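PDB 4GQ2: nucleoporin nup120 from Schizosaccharomyces pombe, which serves as a structural component of the nuclear pore complex, whose nucleoporins can also dock transiently associated nuclear transport factors. Local coordinates for residues L138-L143 with L161-I166; G115-F120 with I128-T133; K688-I693 with E727-V732. All coordinates share one frame; numbering follows the deposited sequence.

Contact 1: L138-L143 with L161-I166; sequences LYYIRL and LCYRPI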
loop_
_atom_site.group_PDB
_atom_site.type_symbol
_atom_site.label_atom_id
_atom_site.label_comp_id
_atom_site.label_asym_id
_atom_site.label_seq_id
_atom_site.Cartn_x
_atom_site.Cartn_y
_atom_site.Cartn_z
ATOM N N LEU A 138 2.578 -23.364 38.023
ATOM C CA LEU A 138 1.600 -23.762 37.012
ATOM C C LEU A 138 0.434 -22.778 36.990
ATOM O O LEU A 138 -0.211 -22.531 38.012
ATOM C CB LEU A 138 1.086 -25.185 37.270
ATOM C CG LEU A 138 -0.191 -25.623 36.534
ATOM C CD1 LEU A 138 0.039 -25.847 35.042
ATOM C CD2 LEU A 138 -0.768 -26.881 37.162
ATOM N N TYR A 139 0.165 -22.221 35.814
ATOM C CA TYR A 139 -0.902 -21.251 35.674
ATOM C C TYR A 139 -2.045 -21.815 34.869
ATOM O O TYR A 139 -1.833 -22.475 33.857
ATOM C CB TYR A 139 -0.390 -19.977 35.031
ATOM C CG TYR A 139 0.652 -19.246 35.840
ATOM C CD1 TYR A 139 0.280 -18.324 36.823
ATOM C CD2 TYR A 139 2.013 -19.456 35.611
ATOM C CE1 TYR A 139 1.238 -17.637 37.562
ATOM C CE2 TYR A 139 2.977 -18.769 36.338
ATOM C CZ TYR A 139 2.587 -17.862 37.310
ATOM O OH TYR A 139 3.548 -17.185 38.032
ATOM N N TYR A 140 -3.260 -21.550 35.336
ATOM C CA TYR A 140 -4.465 -22.054 34.698
ATOM C C TYR A 140 -5.296 -20.857 34.236
ATOM O O TYR A 140 -6.018 -20.241 35.034
ATOM C CB TYR A 140 -5.237 -22.942 35.680
ATOM C CG TYR A 140 -6.489 -23.574 35.123
ATOM C CD1 TYR A 140 -6.436 -24.765 34.406
ATOM C CD2 TYR A 140 -7.731 -22.991 35.329
ATOM C CE1 TYR A 140 -7.587 -25.356 33.907
ATOM C CE2 TYR A 140 -8.888 -23.568 34.830
ATOM C CZ TYR A 140 -8.815 -24.744 34.123
ATOM O OH TYR A 140 -9.981 -25.298 33.636
ATOM N N ILE A 141 -5.169 -20.534 32.948
ATOM C CA ILE A 141 -5.736 -19.306 32.380
ATOM C C ILE A 141 -6.977 -19.570 31.533
ATOM O O ILE A 141 -6.930 -20.336 30.565
ATOM C CB ILE A 141 -4.691 -18.531 31.543
ATOM C CG1 ILE A 141 -3.490 -18.134 32.405
ATOM C CG2 ILE A 141 -5.309 -17.282 30.923
ATOM C CD1 ILE A 141 -2.237 -17.836 31.604
ATOM N N ARG A 142 -8.083 -18.934 31.911
ATOM C CA ARG A 142 -9.331 -19.024 31.153
ATOM C C ARG A 142 -9.450 -17.869 30.160
ATOM O O ARG A 142 -9.389 -16.704 30.545
ATOM C CB ARG A 142 -10.543 -19.024 32.083
ATOM C CG ARG A 142 -10.921 -20.377 32.666
ATOM C CD ARG A 142 -12.354 -20.319 33.178
ATOM N NE ARG A 142 -12.655 -21.299 34.222
ATOM C CZ ARG A 142 -12.338 -21.158 35.509
ATOM N NH1 ARG A 142 -11.678 -20.086 35.934
ATOM N NH2 ARG A 142 -12.673 -22.102 36.373
ATOM N N LEU A 143 -9.617 -18.204 28.884
ATOM C CA LEU A 143 -9.708 -17.199 27.833
ATOM C C LEU A 143 -11.142 -16.779 27.596
ATOM O O LEU A 143 -12.031 -17.619 27.446
ATOM C CB LEU A 143 -9.133 -17.731 26.518
ATOM C CG LEU A 143 -7.624 -17.938 26.391
ATOM C CD1 LEU A 143 -7.318 -18.684 25.100
ATOM C CD2 LEU A 143 -6.879 -16.611 26.445
ATOM N N LEU A 161 -5.758 -18.748 37.683
ATOM C CA LEU A 161 -5.522 -19.511 38.906
ATOM C C LEU A 161 -4.064 -19.971 38.927
ATOM O O LEU A 161 -3.539 -20.435 37.908
ATOM C CB LEU A 161 -6.456 -20.726 38.953
ATOM C CG LEU A 161 -7.854 -20.653 39.596
ATOM C CD1 LEU A 161 -8.550 -19.312 39.418
ATOM C CD2 LEU A 161 -8.740 -21.781 39.080
ATOM N N CYS A 162 -3.417 -19.838 40.082
ATOM C CA CYS A 162 -2.017 -20.241 40.237
ATOM C C CYS A 162 -1.854 -21.458 41.131
ATOM O O CYS A 162 -2.439 -21.534 42.216
ATOM C CB CYS A 162 -1.182 -19.092 40.798
ATOM S SG CYS A 162 -1.486 -17.547 39.935
ATOM N N TYR A 163 -1.035 -22.397 40.671
ATOM C CA TYR A 163 -0.785 -23.631 41.396
ATOM C C TYR A 163 0.706 -23.869 41.553
ATOM O O TYR A 163 1.482 -23.592 40.638
ATOM C CB TYR A 163 -1.408 -24.808 40.658
ATOM C CG TYR A 163 -2.909 -24.737 40.536
ATOM C CD1 TYR A 163 -3.735 -25.202 41.562
ATOM C CD2 TYR A 163 -3.510 -24.222 39.387
ATOM C CE1 TYR A 163 -5.120 -25.151 41.450
ATOM C CE2 TYR A 163 -4.892 -24.159 39.268
ATOM C CZ TYR A 163 -5.692 -24.626 40.300
ATOM O OH TYR A 163 -7.061 -24.570 40.183
ATOM N N ARG A 164 1.094 -24.383 42.719
ATOM C CA ARG A 164 2.470 -24.798 42.971
ATOM C C ARG A 164 2.507 -26.290 43.308
ATOM O O ARG A 164 2.495 -26.659 44.484
ATOM C CB ARG A 164 3.090 -23.975 44.101
ATOM C CG ARG A 164 3.499 -22.570 43.701
ATOM C CD ARG A 164 4.096 -21.834 44.886
ATOM N NE ARG A 164 4.629 -20.530 44.504
ATOM C CZ ARG A 164 5.118 -19.635 45.358
ATOM N NH1 ARG A 164 5.152 -19.889 46.661
ATOM N NH2 ARG A 164 5.575 -18.480 44.905
ATOM N N PRO A 165 2.558 -27.152 42.274
ATOM C CA PRO A 165 2.511 -28.598 42.486
ATOM C C PRO A 165 3.730 -29.073 43.260
ATOM O O PRO A 165 4.839 -28.587 43.032
ATOM C CB PRO A 165 2.524 -29.174 41.061
ATOM C CG PRO A 165 2.214 -28.021 40.163
ATOM C CD PRO A 165 2.788 -26.827 40.857
ATOM N N ILE A 166 3.508 -30.011 44.175
ATOM C CA ILE A 166 4.553 -30.478 45.083
ATOM C C ILE A 166 5.684 -31.176 44.330
ATOM O O ILE A 166 6.857 -30.940 44.619
ATOM C CB ILE A 166 3.956 -31.338 46.222
ATOM C CG1 ILE A 166 3.190 -30.429 47.195
ATOM C CG2 ILE A 166 5.042 -32.114 46.960
ATOM C CD1 ILE A 166 2.127 -31.132 48.008
#
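The outer edge of one propeller blade is formed here: Leu-138, Tyr-139 and Tyr-140 pair with Tyr-163, Cys-162 and Leu-161 as the third and fourth strands of a four-stranded antiparallel sheet. The two strand directions differ by 160°. Leu-138 and Tyr-163 make a hydrogen-bonded pair, with Leu-138 N to Tyr-163 O and Tyr-163 N to Leu-138 O both at 2.8 Å. Tyr-140 and Leu-161 repeat the pattern; Tyr-140 N reaches Leu-161 O at 2.8 Å, and the return bond from Leu-161 N to Tyr-140 O is longer at 3.1 Å, with the donor tilted from the carbonyl plane. Between them, Tyr-139 and Cys-162 form a non-hydrogen-bonded pair.

Such up-and-down four-stranded blades are the building unit of a beta-propeller, and 160-163 is an outermost strand of this one. The two faces of the sheet pack differently. On the face of Tyr-139 and Cys-162, the sulfur makes an oblique sulfur-aromatic contact: Cys-162 SG lies 3.6 Å from Tyr-139 CE1, and the line from the ring centroid to the sulfur runs 71° off the normal. The same tyrosine ring meets Phe-107 edge-to-face.

On the other face, Tyr-163 swings its ring along the neighbouring strand, CG anti to the carbonyl carbon (chi1 -63°), which brings its edge to the first side-chain carbon of Tyr-140: Tyr-163 CE2 is 3.8 Å from Tyr-140 CB, which lies in the ring plane. Tyr-140 and Leu-161 run side by side in the same direction, with CD2 to CD2 at 4.1 Å. Leu-138 CB touches Pro-165 CG at 4.2 Å, just past the end of the strand pairing. Strand 193-199 of another four-stranded sheet packs against this face through Ile-196 and Leu-198, while Tyr-140 OH is hydrogen-bonded to Thr-181 O.

Contact 2: G115-F120 with I128-T133; sequences GVAFSF and IIYAIT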
loop_
_atom_site.group_PDB
_atom_site.type_symbol
_atom_site.label_atom_id
_atom_site.label_comp_id
_atom_site.label_asym_id
_atom_site.label_seq_id
_atom_site.Cartn_x
_atom_site.Cartn_y
_atom_site.Cartn_z
ATOM N N GLY A 115 6.135 -25.342 27.402
ATOM C CA GLY A 115 5.417 -25.025 28.628
ATOM C C GLY A 115 4.052 -24.386 28.451
ATOM O O GLY A 115 3.536 -23.779 29.385
ATOM N N VAL A 116 3.462 -24.530 27.264
ATOM C CA VAL A 116 2.129 -23.991 26.991
ATOM C C VAL A 116 1.249 -25.100 26.414
ATOM O O VAL A 116 1.613 -25.745 25.437
ATOM C CB VAL A 116 2.176 -22.790 26.009
ATOM C CG1 VAL A 116 0.782 -22.219 25.787
ATOM C CG2 VAL A 116 3.110 -21.694 26.510
ATOM N N ALA A 117 0.092 -25.315 27.027
ATOM C CA ALA A 117 -0.824 -26.355 26.597
ATOM C C ALA A 117 -2.249 -25.827 26.645
ATOM O O ALA A 117 -2.611 -25.074 27.549
ATOM C CB ALA A 117 -0.676 -27.589 27.477
ATOM N N PHE A 118 -3.049 -26.235 25.671
ATOM C CA PHE A 118 -4.407 -25.736 25.519
ATOM C C PHE A 118 -5.446 -26.833 25.716
ATOM O O PHE A 118 -5.187 -28.010 25.440
ATOM C CB PHE A 118 -4.582 -25.147 24.122
ATOM C CG PHE A 118 -4.036 -23.756 23.963
ATOM C CD1 PHE A 118 -2.666 -23.525 23.925
ATOM C CD2 PHE A 118 -4.901 -22.674 23.811
ATOM C CE1 PHE A 118 -2.172 -22.239 23.766
ATOM C CE2 PHE A 118 -4.410 -21.386 23.646
ATOM C CZ PHE A 118 -3.043 -21.170 23.627
ATOM N N SER A 119 -6.624 -26.437 26.184
ATOM C CA SER A 119 -7.781 -27.327 26.243
ATOM C C SER A 119 -9.073 -26.522 26.115
ATOM O O SER A 119 -9.115 -25.340 26.464
ATOM C CB SER A 119 -7.783 -28.136 27.541
ATOM O OG SER A 119 -8.684 -29.227 27.446
ATOM N N PHE A 120 -10.123 -27.169 25.619
ATOM C CA PHE A 120 -11.396 -26.502 25.368
ATOM C C PHE A 120 -12.570 -27.230 26.022
ATOM O O PHE A 120 -12.721 -28.441 25.858
ATOM C CB PHE A 120 -11.621 -26.369 23.859
ATOM C CG PHE A 120 -12.877 -25.631 23.492
ATOM C CD1 PHE A 120 -12.943 -24.245 23.592
ATOM C CD2 PHE A 120 -13.995 -26.323 23.035
ATOM C CE1 PHE A 120 -14.101 -23.564 23.248
ATOM C CE2 PHE A 120 -15.156 -25.650 22.693
ATOM C CZ PHE A 120 -15.208 -24.269 22.799
ATOM N N ILE A 128 -8.947 -22.892 27.591
ATOM C CA ILE A 128 -8.055 -22.918 28.745
ATOM C C ILE A 128 -6.595 -22.974 28.294
ATOM O O ILE A 128 -6.264 -23.680 27.341
ATOM C CB ILE A 128 -8.401 -24.129 29.655
ATOM C CG1 ILE A 128 -9.455 -23.738 30.695
ATOM C CG2 ILE A 128 -7.177 -24.694 30.358
ATOM C CD1 ILE A 128 -10.885 -23.780 30.193
ATOM N N ILE A 129 -5.731 -22.215 28.966
ATOM C CA ILE A 129 -4.288 -22.372 28.785
ATOM C C ILE A 129 -3.599 -22.814 30.080
ATOM O O ILE A 129 -3.751 -22.177 31.128
ATOM C CB ILE A 129 -3.604 -21.081 28.294
ATOM C CG1 ILE A 129 -4.312 -20.526 27.064
ATOM C CG2 ILE A 129 -2.129 -21.342 27.980
ATOM C CD1 ILE A 129 -4.002 -19.067 26.816
ATOM N N TYR A 130 -2.850 -23.911 29.988
ATOM C CA TYR A 130 -1.899 -24.311 31.017
ATOM C C TYR A 130 -0.528 -23.760 30.646
ATOM O O TYR A 130 -0.053 -23.976 29.529
ATOM C CB TYR A 130 -1.791 -25.833 31.097
ATOM C CG TYR A 130 -3.062 -26.571 31.441
ATOM C CD1 TYR A 130 -3.460 -26.743 32.770
ATOM C CD2 TYR A 130 -3.852 -27.129 30.438
ATOM C CE1 TYR A 130 -4.624 -27.431 33.085
ATOM C CE2 TYR A 130 -5.019 -27.816 30.742
ATOM C CZ TYR A 130 -5.399 -27.966 32.063
ATOM O OH TYR A 130 -6.553 -28.655 32.358
ATOM N N ALA A 131 0.107 -23.062 31.585
ATOM C CA ALA A 131 1.450 -22.526 31.388
ATOM C C ALA A 131 2.338 -22.761 32.604
ATOM O O ALA A 131 1.917 -22.549 33.744
ATOM C CB ALA A 131 1.387 -21.043 31.059
ATOM N N ILE A 132 3.565 -23.210 32.346
ATOM C CA ILE A 132 4.561 -23.430 33.392
ATOM C C ILE A 132 5.780 -22.570 33.105
ATOM O O ILE A 132 6.313 -22.557 31.985
ATOM C CB ILE A 132 4.970 -24.922 33.506
ATOM C CG1 ILE A 132 3.780 -25.774 33.970
ATOM C CG2 ILE A 132 6.138 -25.088 34.469
ATOM C CD1 ILE A 132 3.896 -27.255 33.666
ATOM N N THR A 133 6.216 -21.848 34.127
ATOM C CA THR A 133 7.335 -20.941 33.993
ATOM C C THR A 133 8.615 -21.608 34.496
ATOM O O THR A 133 8.565 -22.696 35.067
ATOM C CB THR A 133 7.056 -19.625 34.742
ATOM O OG1 THR A 133 6.841 -19.897 36.131
ATOM C CG2 THR A 133 5.813 -18.954 34.172
#
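Five backbone hydrogen bonds join Gly-115 to Ser-119 with Ile-128 to Ile-132, on the two strands of a beta hairpin running antiparallel at 162°. Ala-117 with Tyr-130 and Ser-119 with Ile-128 are hydrogen-bonded pairs, each closed by two bonds; the shortest are Tyr-130 N to Ala-117 O and Ile-128 N to Ser-119 O, both 2.7 Å. The fifth bond joins Ile-132 N to Gly-115 O at 3.0 Å. Weaker CA-H...O contacts lie between these bonds, as from Ala-131 CA to Gly-115 O at 3.2 Å.

Apolar packing is concentrated on the face of Val-116, Phe-118 and Ile-129. Ile-129 splits its branches between two neighbours: CG1, anti to the carbonyl carbon (chi1 -52°), sits over one face of the Phe-118 ring in a CH-pi contact, 3.9 Å from the centroid and 26° off the normal, while Ile-129 CG2 meets Val-116 CG1 at 3.7 Å. On the opposite face, Ala-117 CB touches Tyr-130 CB at 4.2 Å.

Phe-118 also meets the rings of Tyr-63 and Trp-76 from the sheet before it, whereas Ala-117 and Tyr-130 rest on Met-176 and Ile-184 of strands 173-178 and 183-188, so the hairpin is sandwiched between two other sheets.

Contact 3: K688-I693 with E727-V732; sequences KFQVSI and EDWRLV
Ile-693 reaches into the groove between Asp-728, Trp-729 and Val-732 where two antiparallel helices pack, their axes 9.5 Å apart and their directions differing by 153°. Its two branches divide the work. CG1 stands anti to the carbonyl carbon (chi1 -69°) and carries CD1 to 3.7 Å from Asp-728 CB and 4.1 Å from Val-732 CG2. Ile-693 CG2 meets Trp-729 CB at 3.8 Å, near the plane of the indole at its edge.

Gln-690 is extended, CG anti to the backbone N, alongside the Trp-729 side chain and pointing the same way; amide and indole planes are 33° apart. Gln-690 CG comes 3.9 Å from Trp-729 NE1, a packing contact of a methylene; the indole N-H is instead hydrogen-bonded to Glu-694 OE2, and Gln-690 OE1 to Ser-733 OG. Val-732 sets its two methyls against neighbouring residues of helix 672-703: CG1 lies 3.7 Å from Gln-690 CB, CG2 4.3 Å from Phe-689 CB. No hydrogen bond crosses between the two segments.

The pair lies within the helical part of the chain. Helix 590-605 flanks the Gln-690 and Trp-729 side through Arg-597, Phe-689 packs on Ile-549 of helix 548-553 and on Phe-803, and Asp-728 forms a salt bridge with Arg-658 of helix 646-658.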
loop_
_atom_site.group_PDB
_atom_site.type_symbol
_atom_site.label_atom_id
_atom_site.label_comp_id
_atom_site.label_asym_id
_atom_site.label_seq_id
_atom_site.Cartn_x
_atom_site.Cartn_y
_atom_site.Cartn_z
ATOM N N LYS A 688 3.941 -10.843 -10.423
ATOM C CA LYS A 688 4.352 -11.782 -11.460
ATOM C C LYS A 688 3.477 -11.630 -12.703
ATOM O O LYS A 688 3.979 -11.626 -13.818
ATOM C CB LYS A 688 4.382 -13.215 -10.926
ATOM C CG LYS A 688 5.241 -13.354 -9.677
ATOM C CD LYS A 688 5.639 -14.793 -9.394
ATOM C CE LYS A 688 6.664 -14.885 -8.270
ATOM N NZ LYS A 688 6.002 -14.822 -6.936
ATOM N N PHE A 689 2.175 -11.444 -12.512
ATOM C CA PHE A 689 1.304 -11.123 -13.643
ATOM C C PHE A 689 1.749 -9.874 -14.417
ATOM O O PHE A 689 1.881 -9.922 -15.642
ATOM C CB PHE A 689 -0.170 -11.031 -13.216
ATOM C CG PHE A 689 -0.913 -12.331 -13.347
ATOM C CD1 PHE A 689 -1.078 -12.927 -14.592
ATOM C CD2 PHE A 689 -1.445 -12.960 -12.233
ATOM C CE1 PHE A 689 -1.756 -14.130 -14.719
ATOM C CE2 PHE A 689 -2.132 -14.160 -12.355
ATOM C CZ PHE A 689 -2.289 -14.746 -13.599
ATOM N N GLN A 690 1.989 -8.773 -13.701
ATOM C CA GLN A 690 2.431 -7.505 -14.312
ATOM C C GLN A 690 3.708 -7.648 -15.147
ATOM O O GLN A 690 3.763 -7.202 -16.293
ATOM C CB GLN A 690 2.622 -6.424 -13.241
ATOM C CG GLN A 690 3.154 -5.104 -13.786
ATOM C CD GLN A 690 3.361 -4.048 -12.713
ATOM O OE1 GLN A 690 2.775 -2.966 -12.771
ATOM N NE2 GLN A 690 4.173 -4.362 -11.727
ATOM N N VAL A 691 4.732 -8.253 -14.562
ATOM C CA VAL A 691 5.983 -8.529 -15.276
ATOM C C VAL A 691 5.730 -9.428 -16.503
ATOM O O VAL A 691 6.280 -9.183 -17.584
ATOM C CB VAL A 691 7.032 -9.132 -14.303
ATOM C CG1 VAL A 691 8.206 -9.777 -15.036
ATOM C CG2 VAL A 691 7.506 -8.064 -13.313
ATOM N N SER A 692 4.864 -10.431 -16.347
ATOM C CA SER A 692 4.527 -11.330 -17.444
ATOM C C SER A 692 3.841 -10.581 -18.596
ATOM O O SER A 692 4.269 -10.675 -19.750
ATOM C CB SER A 692 3.648 -12.480 -16.936
ATOM O OG SER A 692 2.970 -13.129 -17.997
ATOM N N ILE A 693 2.778 -9.849 -18.268
ATOM C CA ILE A 693 2.021 -9.063 -19.242
ATOM C C ILE A 693 2.913 -8.060 -19.964
ATOM O O ILE A 693 2.828 -7.905 -21.187
ATOM C CB ILE A 693 0.866 -8.305 -18.549
ATOM C CG1 ILE A 693 -0.203 -9.291 -18.073
ATOM C CG2 ILE A 693 0.267 -7.258 -19.484
ATOM C CD1 ILE A 693 -1.012 -8.800 -16.885
ATOM N N GLU A 727 -5.398 -4.183 -21.156
ATOM C CA GLU A 727 -6.500 -4.191 -20.217
ATOM C C GLU A 727 -6.131 -4.980 -18.966
ATOM O O GLU A 727 -6.441 -4.563 -17.852
ATOM C CB GLU A 727 -7.761 -4.744 -20.863
ATOM C CG GLU A 727 -9.007 -4.476 -20.037
ATOM C CD GLU A 727 -9.110 -3.033 -19.560
ATOM O OE1 GLU A 727 -9.232 -2.128 -20.421
ATOM O OE2 GLU A 727 -9.076 -2.808 -18.323
ATOM N N ASP A 728 -5.468 -6.118 -19.163
ATOM C CA ASP A 728 -4.912 -6.892 -18.069
ATOM C C ASP A 728 -3.929 -6.031 -17.257
ATOM O O ASP A 728 -4.046 -5.916 -16.029
ATOM C CB ASP A 728 -4.194 -8.125 -18.628
ATOM C CG ASP A 728 -5.156 -9.217 -19.077
ATOM O OD1 ASP A 728 -6.373 -9.106 -18.822
ATOM O OD2 ASP A 728 -4.683 -10.203 -19.677
ATOM N N TRP A 729 -2.972 -5.418 -17.957
ATOM C CA TRP A 729 -1.981 -4.557 -17.327
ATOM C C TRP A 729 -2.643 -3.547 -16.454
ATOM O O TRP A 729 -2.230 -3.351 -15.312
ATOM C CB TRP A 729 -1.099 -3.858 -18.357
ATOM C CG TRP A 729 0.059 -3.164 -17.695
ATOM C CD1 TRP A 729 1.309 -3.700 -17.393
ATOM C CD2 TRP A 729 0.096 -1.783 -17.183
ATOM N NE1 TRP A 729 2.103 -2.769 -16.753
ATOM C CE2 TRP A 729 1.436 -1.600 -16.591
ATOM C CE3 TRP A 729 -0.815 -0.724 -17.143
ATOM C CZ2 TRP A 729 1.825 -0.397 -15.997
ATOM C CZ3 TRP A 729 -0.409 0.485 -16.548
ATOM C CH2 TRP A 729 0.880 0.640 -15.989
ATOM N N ARG A 730 -3.688 -2.910 -16.980
ATOM C CA ARG A 730 -4.401 -1.863 -16.262
ATOM C C ARG A 730 -4.924 -2.360 -14.931
ATOM O O ARG A 730 -4.647 -1.759 -13.903
ATOM C CB ARG A 730 -5.560 -1.310 -17.096
ATOM C CG ARG A 730 -6.285 -0.166 -16.417
ATOM C CD ARG A 730 -7.337 0.445 -17.325
ATOM N NE ARG A 730 -8.582 -0.283 -17.183
ATOM C CZ ARG A 730 -9.656 0.149 -16.537
ATOM N NH1 ARG A 730 -9.695 1.348 -15.982
ATOM N NH2 ARG A 730 -10.709 -0.640 -16.477
ATOM N N LEU A 731 -5.674 -3.459 -14.957
ATOM C CA LEU A 731 -6.348 -3.954 -13.765
ATOM C C LEU A 731 -5.352 -4.449 -12.749
ATOM O O LEU A 731 -5.496 -4.203 -11.554
ATOM C CB LEU A 731 -7.346 -5.056 -14.118
ATOM C CG LEU A 731 -8.545 -4.608 -14.964
ATOM C CD1 LEU A 731 -9.593 -5.705 -15.009
ATOM C CD2 LEU A 731 -9.154 -3.327 -14.410
ATOM N N VAL A 732 -4.326 -5.130 -13.240
ATOM C CA VAL A 732 -3.255 -5.625 -12.393
ATOM C C VAL A 732 -2.486 -4.474 -11.720
ATOM O O VAL A 732 -2.314 -4.475 -10.499
ATOM C CB VAL A 732 -2.338 -6.585 -13.188
ATOM C CG1 VAL A 732 -1.025 -6.818 -12.466
ATOM C CG2 VAL A 732 -3.063 -7.910 -13.433
#

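How the contacts relate
Contacts 1 and 2 belong to one four-stranded antiparallel sheet, with centres 9 Å apart. Contact 2 joins its first two strands and contact 1 its last two; the middle strands, 126-133 and 138-143, connect them through probable hydrogen bonds from Tyr-139 N to Ala-131 O and from Ile-129 N to Ile-141 O, both 2.7 Å. Tyr-140 CD1 also packs 3.5 Å from Tyr-130 CE1, continuing one sheet face. Contact 3 is separate: its centre lies about 55 Å from that of contact 1 and 48 Å from that of contact 2, across the chain's centre, with nearest atoms about 35 and 32 Å away. Propeller blade and helix pair therefore represent distinct parts of this scaffold protein.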